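Local coordinates for protein Chains: A (Unidentified, PDB 6ZM9) that acts as a phage-encoded S-adenosylmethionine lyase, cleaving its substrate to S-methyl-5'-thioadenosine, which it holds here as a bound ligand, at residues Ile37-Arg40 against Lys41-Ile45; Glu80-Ser83 against Lys84-Thr88. All blocks are in the same frame, centred on the assembly; numbering follows the deposited sequence.

Contact 1 (Ile37-Arg40 against Lys41-Ile45)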
ATOM      1  N   ILE A  37     -17.446   4.781  -6.599  1.00 12.25           N
ATOM      2  CA  ILE A  37     -17.688   5.275  -7.954  1.00 13.44           C
ATOM      3  C   ILE A  37     -18.895   6.203  -7.961  1.00 13.10           C
ATOM      4  O   ILE A  37     -18.871   7.288  -8.554  1.00 15.64           O
ATOM      5  CB  ILE A  37     -17.888   4.108  -8.941  1.00 14.27           C
ATOM      6  CG1 ILE A  37     -16.593   3.336  -9.168  1.00 14.62           C
ATOM      7  CG2 ILE A  37     -18.470   4.636 -10.277  1.00 16.95           C
ATOM      8  CD1 ILE A  37     -16.805   2.022  -9.886  1.00 16.42           C
ATOM      9  N   ALA A  38     -19.977   5.778  -7.304  1.00 14.07           N
ATOM     10  CA  ALA A  38     -21.204   6.560  -7.290  1.00 14.76           C
ATOM     11  C   ALA A  38     -21.009   7.907  -6.606  1.00 14.46           C
ATOM     12  O   ALA A  38     -21.484   8.930  -7.097  1.00 16.58           O
ATOM     13  CB  ALA A  38     -22.301   5.750  -6.594  1.00 16.27           C
ATOM     14  N   ILE A  39     -20.308   7.929  -5.478  1.00 14.60           N
ATOM     15  CA  ILE A  39     -20.087   9.174  -4.757  1.00 13.93           C
ATOM     16  C   ILE A  39     -19.234  10.121  -5.592  1.00 15.28           C
ATOM     17  O   ILE A  39     -19.529  11.318  -5.709  1.00 16.52           O
ATOM     18  CB  ILE A  39     -19.425   8.887  -3.399  1.00 13.98           C
ATOM     19  CG1 ILE A  39     -20.382   8.173  -2.453  1.00 13.66           C
ATOM     20  CG2 ILE A  39     -18.937  10.171  -2.777  1.00 16.11           C
ATOM     21  CD1 ILE A  39     -19.707   7.475  -1.293  1.00 13.97           C
ATOM     22  N   ARG A  40     -18.150   9.604  -6.170  1.00 14.22           N
ATOM     23  CA  ARG A  40     -17.228  10.449  -6.918  1.00 15.34           C
ATOM     24  C   ARG A  40     -17.873  10.979  -8.192  1.00 17.52           C
ATOM     25  O   ARG A  40     -17.629  12.127  -8.580  1.00 19.66           O
ATOM     26  CB  ARG A  40     -15.910   9.708  -7.173  1.00 17.37           C
ATOM     27  CG  ARG A  40     -15.223   9.311  -5.855  1.00 18.00           C
ATOM     28  CD  ARG A  40     -13.798   8.870  -6.039  1.00 18.77           C
ATOM     29  NE  ARG A  40     -12.916  10.028  -6.068  1.00 22.91           N
ATOM     30  CZ  ARG A  40     -11.706  10.033  -6.604  1.00 25.01           C
ATOM     31  NH1 ARG A  40     -11.227   8.934  -7.172  1.00 26.38           N
ATOM     32  NH2 ARG A  40     -10.966  11.132  -6.574  1.00 32.56           N
ATOM     33  N   LYS A  41     -18.728  10.190  -8.837  1.00 18.91           N
ATOM     34  CA  LYS A  41     -19.457  10.717  -9.986  1.00 20.39           C
ATOM     35  C   LYS A  41     -20.334  11.902  -9.587  1.00 20.87           C
ATOM     36  O   LYS A  41     -20.416  12.896 -10.323  1.00 23.33           O
ATOM     37  CB  LYS A  41     -20.279   9.614 -10.633  1.00 23.70           C
ATOM     38  CG  LYS A  41     -19.470   8.611 -11.444  1.00 26.44           C
ATOM     39  CD  LYS A  41     -20.400   7.573 -12.063  1.00 30.37           C
ATOM     40  CE  LYS A  41     -19.711   6.660 -13.064  1.00 33.66           C
ATOM     41  NZ  LYS A  41     -20.608   5.507 -13.445  1.00 41.40           N
ATOM     42  N   ARG A  42     -20.991  11.830  -8.425  1.00 20.60           N
ATOM     43  CA  ARG A  42     -21.841  12.937  -7.982  1.00 21.08           C
ATOM     44  C   ARG A  42     -21.022  14.164  -7.605  1.00 19.36           C
ATOM     45  O   ARG A  42     -21.555  15.279  -7.609  1.00 21.39           O
ATOM     46  CB  ARG A  42     -22.727  12.493  -6.822  1.00 23.28           C
ATOM     47  CG  ARG A  42     -23.842  11.554  -7.253  1.00 26.96           C
ATOM     48  CD  ARG A  42     -24.865  11.346  -6.132  1.00 31.91           C
ATOM     49  NE  ARG A  42     -24.276  10.724  -4.947  1.00 36.04           N
ATOM     50  CZ  ARG A  42     -24.287   9.415  -4.687  1.00 37.84           C
ATOM     51  NH1 ARG A  42     -24.867   8.558  -5.522  1.00 41.07           N
ATOM     52  NH2 ARG A  42     -23.723   8.964  -3.574  1.00 37.10           N
ATOM     53  N   GLN A  43     -19.739  13.986  -7.312  1.00 20.05           N
ATOM     54  CA  GLN A  43     -18.839  15.105  -7.104  1.00 19.39           C
ATOM     55  C   GLN A  43     -18.351  15.707  -8.412  1.00 20.87           C
ATOM     56  O   GLN A  43     -17.736  16.785  -8.391  1.00 26.93           O
ATOM     57  CB  GLN A  43     -17.636  14.635  -6.294  1.00 20.15           C
ATOM     58  CG  GLN A  43     -17.965  14.174  -4.885  1.00 17.97           C
ATOM     59  CD  GLN A  43     -16.720  13.743  -4.144  1.00 18.90           C
ATOM     60  OE1 GLN A  43     -15.786  13.221  -4.734  1.00 23.34           O
ATOM     61  NE2 GLN A  43     -16.695  13.969  -2.857  1.00 20.67           N
ATOM     62  N   GLY A  44     -18.603  15.042  -9.535  1.00 20.07           N
ATOM     63  CA  GLY A  44     -18.150  15.510 -10.822  1.00 22.24           C
ATOM     64  C   GLY A  44     -16.694  15.246 -11.112  1.00 24.14           C
ATOM     65  O   GLY A  44     -16.172  15.812 -12.075  1.00 29.16           O
ATOM     66  N   ILE A  45     -16.021  14.382 -10.303  1.00 25.44           N
ATOM     67  CA  ILE A  45     -14.584  14.096 -10.365  1.00 27.32           C
ATOM     68  C   ILE A  45     -14.359  12.753 -11.033  1.00 24.60           C
ATOM     69  O   ILE A  45     -15.230  11.876 -11.019  1.00 25.99           O
ATOM     70  CB  ILE A  45     -14.022  14.142  -8.924  1.00 31.01           C
ATOM     71  CG1 ILE A  45     -12.491  14.184  -8.864  1.00 39.28           C
ATOM     72  CG2 ILE A  45     -14.431  12.926  -8.133  1.00 32.82           C
ATOM     73  CD1 ILE A  45     -11.921  14.523  -7.469  1.00 41.14           C
TER
HETATM   74  O   HOH W   1     -13.329  12.221  -4.199  1.00 23.44           O

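Contact 2 (Glu80-Ser83 against Lys84-Thr88)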
ATOM      1  N   GLU A  80      -6.129  15.029 -12.078  1.00 26.48           N
ATOM      2  CA  GLU A  80      -6.802  16.173 -12.676  1.00 26.25           C
ATOM      3  C   GLU A  80      -6.219  17.516 -12.265  1.00 27.12           C
ATOM      4  O   GLU A  80      -6.767  18.557 -12.652  1.00 31.42           O
ATOM      5  CB  GLU A  80      -8.285  16.173 -12.296  1.00 30.15           C
ATOM      6  CG  GLU A  80      -9.037  14.966 -12.774  1.00 33.84           C
ATOM      7  CD  GLU A  80     -10.518  15.103 -12.519  1.00 36.39           C
ATOM      8  OE1 GLU A  80     -11.249  15.508 -13.441  1.00 38.99           O
ATOM      9  OE2 GLU A  80     -10.953  14.835 -11.388  1.00 37.56           O
ATOM     10  N   GLY A  81      -5.157  17.527 -11.466  1.00 26.32           N
ATOM     11  CA  GLY A  81      -4.515  18.763 -11.070  1.00 26.17           C
ATOM     12  C   GLY A  81      -5.410  19.688 -10.277  1.00 27.16           C
ATOM     13  O   GLY A  81      -5.496  20.886 -10.574  1.00 28.90           O
ATOM     14  N   LEU A  82      -6.076  19.153  -9.261  1.00 26.18           N
ATOM     15  CA  LEU A  82      -6.955  19.956  -8.436  1.00 23.64           C
ATOM     16  C   LEU A  82      -6.135  20.787  -7.458  1.00 25.66           C
ATOM     17  O   LEU A  82      -4.980  20.483  -7.149  1.00 26.23           O
ATOM     18  CB  LEU A  82      -7.905  19.065  -7.639  1.00 23.93           C
ATOM     19  CG  LEU A  82      -8.798  18.098  -8.432  1.00 25.79           C
ATOM     20  CD1 LEU A  82      -9.713  17.340  -7.448  1.00 29.37           C
ATOM     21  CD2 LEU A  82      -9.580  18.829  -9.510  1.00 30.54           C
ATOM     22  N   SER A  83      -6.757  21.848  -6.964  1.00 26.57           N
ATOM     23  CA  SER A  83      -6.157  22.606  -5.890  1.00 25.83           C
ATOM     24  C   SER A  83      -6.157  21.780  -4.611  1.00 24.15           C
ATOM     25  O   SER A  83      -6.940  20.835  -4.446  1.00 23.88           O
ATOM     26  CB  SER A  83      -6.950  23.890  -5.653  1.00 27.66           C
ATOM     27  OG  SER A  83      -8.207  23.604  -5.040  1.00 29.77           O
ATOM     28  N   LYS A  84      -5.307  22.154  -3.672  1.00 24.42           N
ATOM     29  CA  LYS A  84      -5.209  21.481  -2.356  1.00 25.25           C
ATOM     30  C   LYS A  84      -6.583  21.485  -1.675  1.00 24.20           C
ATOM     31  O   LYS A  84      -6.990  20.442  -1.194  1.00 23.50           O
ATOM     32  CB  LYS A  84      -4.168  22.185  -1.491  1.00 26.47           C
ATOM     33  CG  LYS A  84      -3.926  21.563  -0.133  1.00 30.42           C
ATOM     34  CD  LYS A  84      -2.800  22.230   0.618  1.00 34.18           C
ATOM     35  CE  LYS A  84      -1.952  21.247   1.388  1.00 40.95           C
ATOM     36  NZ  LYS A  84      -1.256  21.887   2.525  1.00 45.57           N
ATOM     37  N   GLU A  85      -7.272  22.633  -1.652  1.00 27.32           N
ATOM     38  CA  GLU A  85      -8.559  22.739  -0.966  1.00 29.20           C
ATOM     39  C   GLU A  85      -9.630  21.909  -1.662  1.00 25.97           C
ATOM     40  O   GLU A  85     -10.444  21.253  -1.003  1.00 25.79           O
ATOM     41  CB  GLU A  85      -8.963  24.218  -0.893  1.00 38.08           C
ATOM     42  CG  GLU A  85     -10.447  24.476  -0.627  1.00 49.43           C
ATOM     43  CD  GLU A  85     -10.792  25.958  -0.548  1.00 60.05           C
ATOM     44  OE1 GLU A  85      -9.882  26.778  -0.301  1.00 62.60           O
ATOM     45  OE2 GLU A  85     -11.979  26.305  -0.739  1.00 62.09           O
ATOM     46  N   ASP A  86      -9.639  21.925  -2.993  1.00 25.38           N
ATOM     47  CA  ASP A  86     -10.620  21.155  -3.789  1.00 24.05           C
ATOM     48  C   ASP A  86     -10.401  19.655  -3.562  1.00 20.36           C
ATOM     49  O   ASP A  86     -11.352  18.961  -3.242  1.00 20.12           O
ATOM     50  CB  ASP A  86     -10.518  21.508  -5.264  1.00 27.81           C
ATOM     51  CG  ASP A  86     -11.661  20.943  -6.070  1.00 34.45           C
ATOM     52  OD1 ASP A  86     -12.639  20.520  -5.466  1.00 36.70           O
ATOM     53  OD2 ASP A  86     -11.564  20.946  -7.287  1.00 38.66           O
ATOM     54  N   PHE A  87      -9.180  19.174  -3.728  1.00 19.76           N
ATOM     55  CA  PHE A  87      -8.907  17.759  -3.516  1.00 18.12           C
ATOM     56  C   PHE A  87      -9.227  17.349  -2.087  1.00 16.12           C
ATOM     57  O   PHE A  87      -9.873  16.315  -1.851  1.00 16.22           O
ATOM     58  CB  PHE A  87      -7.444  17.467  -3.835  1.00 18.36           C
ATOM     59  CG  PHE A  87      -7.066  16.019  -3.675  1.00 16.07           C
ATOM     60  CD1 PHE A  87      -7.371  15.110  -4.662  1.00 17.28           C
ATOM     61  CD2 PHE A  87      -6.438  15.571  -2.538  1.00 16.63           C
ATOM     62  CE1 PHE A  87      -7.053  13.775  -4.520  1.00 16.38           C
ATOM     63  CE2 PHE A  87      -6.091  14.234  -2.403  1.00 16.14           C
ATOM     64  CZ  PHE A  87      -6.412  13.336  -3.398  1.00 16.06           C
ATOM     65  N   THR A  88      -8.736  18.113  -1.117  1.00 18.01           N
ATOM     66  CA  THR A  88      -8.941  17.759   0.284  1.00 19.26           C
ATOM     67  C   THR A  88     -10.424  17.703   0.612  1.00 17.76           C
ATOM     68  O   THR A  88     -10.890  16.775   1.283  1.00 16.90           O
ATOM     69  CB  THR A  88      -8.217  18.768   1.179  1.00 21.54           C
ATOM     70  OG1 THR A  88      -6.801  18.685   0.951  1.00 22.67           O
ATOM     71  CG2 THR A  88      -8.506  18.492   2.643  1.00 24.78           C
TER
HETATM   72  O   HOH W   2      -9.339  22.505  -8.227  1.00 29.67           O

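Contact 1 (Ile37-Arg40 against Lys41-Ile45)
R40 and Q43 cross at the last turn of helix 29-43, their guanidinium and amide planes 76° apart. Q43 OE1 comes in at the edge of the guanidinium, and a water bridges the two: R40 NE donates to it at 2.9 Å, and it donates on to Q43 OE1 at 2.7 Å. The other end of the amide, NE2, is bonded to the carbonyl of K90, so both ends of the group are held. I45 crosses the R40 chain, its CD1 3.6 Å from R40 NH2, while NH1 makes weak bonds to the carbonyls of P47 and D48. I45 can reach back because the helix stops in a Schellman motif: G44, at a positive phi of 78°, bonds its N to K41 O (2.9 Å), and I45 N bonds to R40 O at 3.3 Å. R42, bent at chi3 (-62°), folds its guanidinium back over its own helix, one face above A38 O, which lies 3.7 Å from the plane. Its NH2 approaches I39 CG1 at 3.6 Å. K41 stretches alongside I37, both pointing the same way, CE 3.7 Å from I37 CG2; L66 of the second subunit packs on this pair.

Contact 2 (Glu80-Ser83 against Lys84-Thr88)
S83 is the N-cap of helix 84-101, its side chain reaching forward to an amide of the first turn, and L82 before it meets F87 in a hydrophobic staple. From CB, which sits beside K84 N, a chi1 of 72° places S83 OG between the backbone N and the carbonyl carbon. There OG accepts from D86 N at 3.0 Å with an N-H...O angle of 156°, a capping bond that satisfies an amide of the first turn, and it also touches D86 CB. The S83 carbonyl then starts the helical ladder, taking F87 N at 2.9 Å along a nearly straight line.

D86 carries on from there. Its carboxylate swings back toward the loop: OD2 lies 3.7 Å from L82 CD2 and receives a bond from a water that in turn accepts from S83 N, so both the backbone amide and the hydroxyl of S83 are tied to D86. OD1 forms a salt bridge with K90 one turn further on. In the staple, L82 CB stands 4.2 Å from F87 CB, while L82 CD1 meets the edge of the F87 ring near the ring plane.

From the N terminus, the chain lays down strand 11-21 and then helix 29-43, whose C-terminal end is contact 1. It continues through strands 49-59 and 66-77, antiparallel neighbours in the sheet, before the 80-83 loop leads into helix 84-101 and contact 2. Both contacts are local, and they follow in series without nesting or crossing: the first ends one helix, the second begins the other. They meet in space, however, with I45 CD1 3.6 Å from L82 CD1. E80 also packs on I45 and takes the backbone N of L46, and K90 touches both contacts. The end of helix 29-43 is thereby joined to the start of helix 84-101.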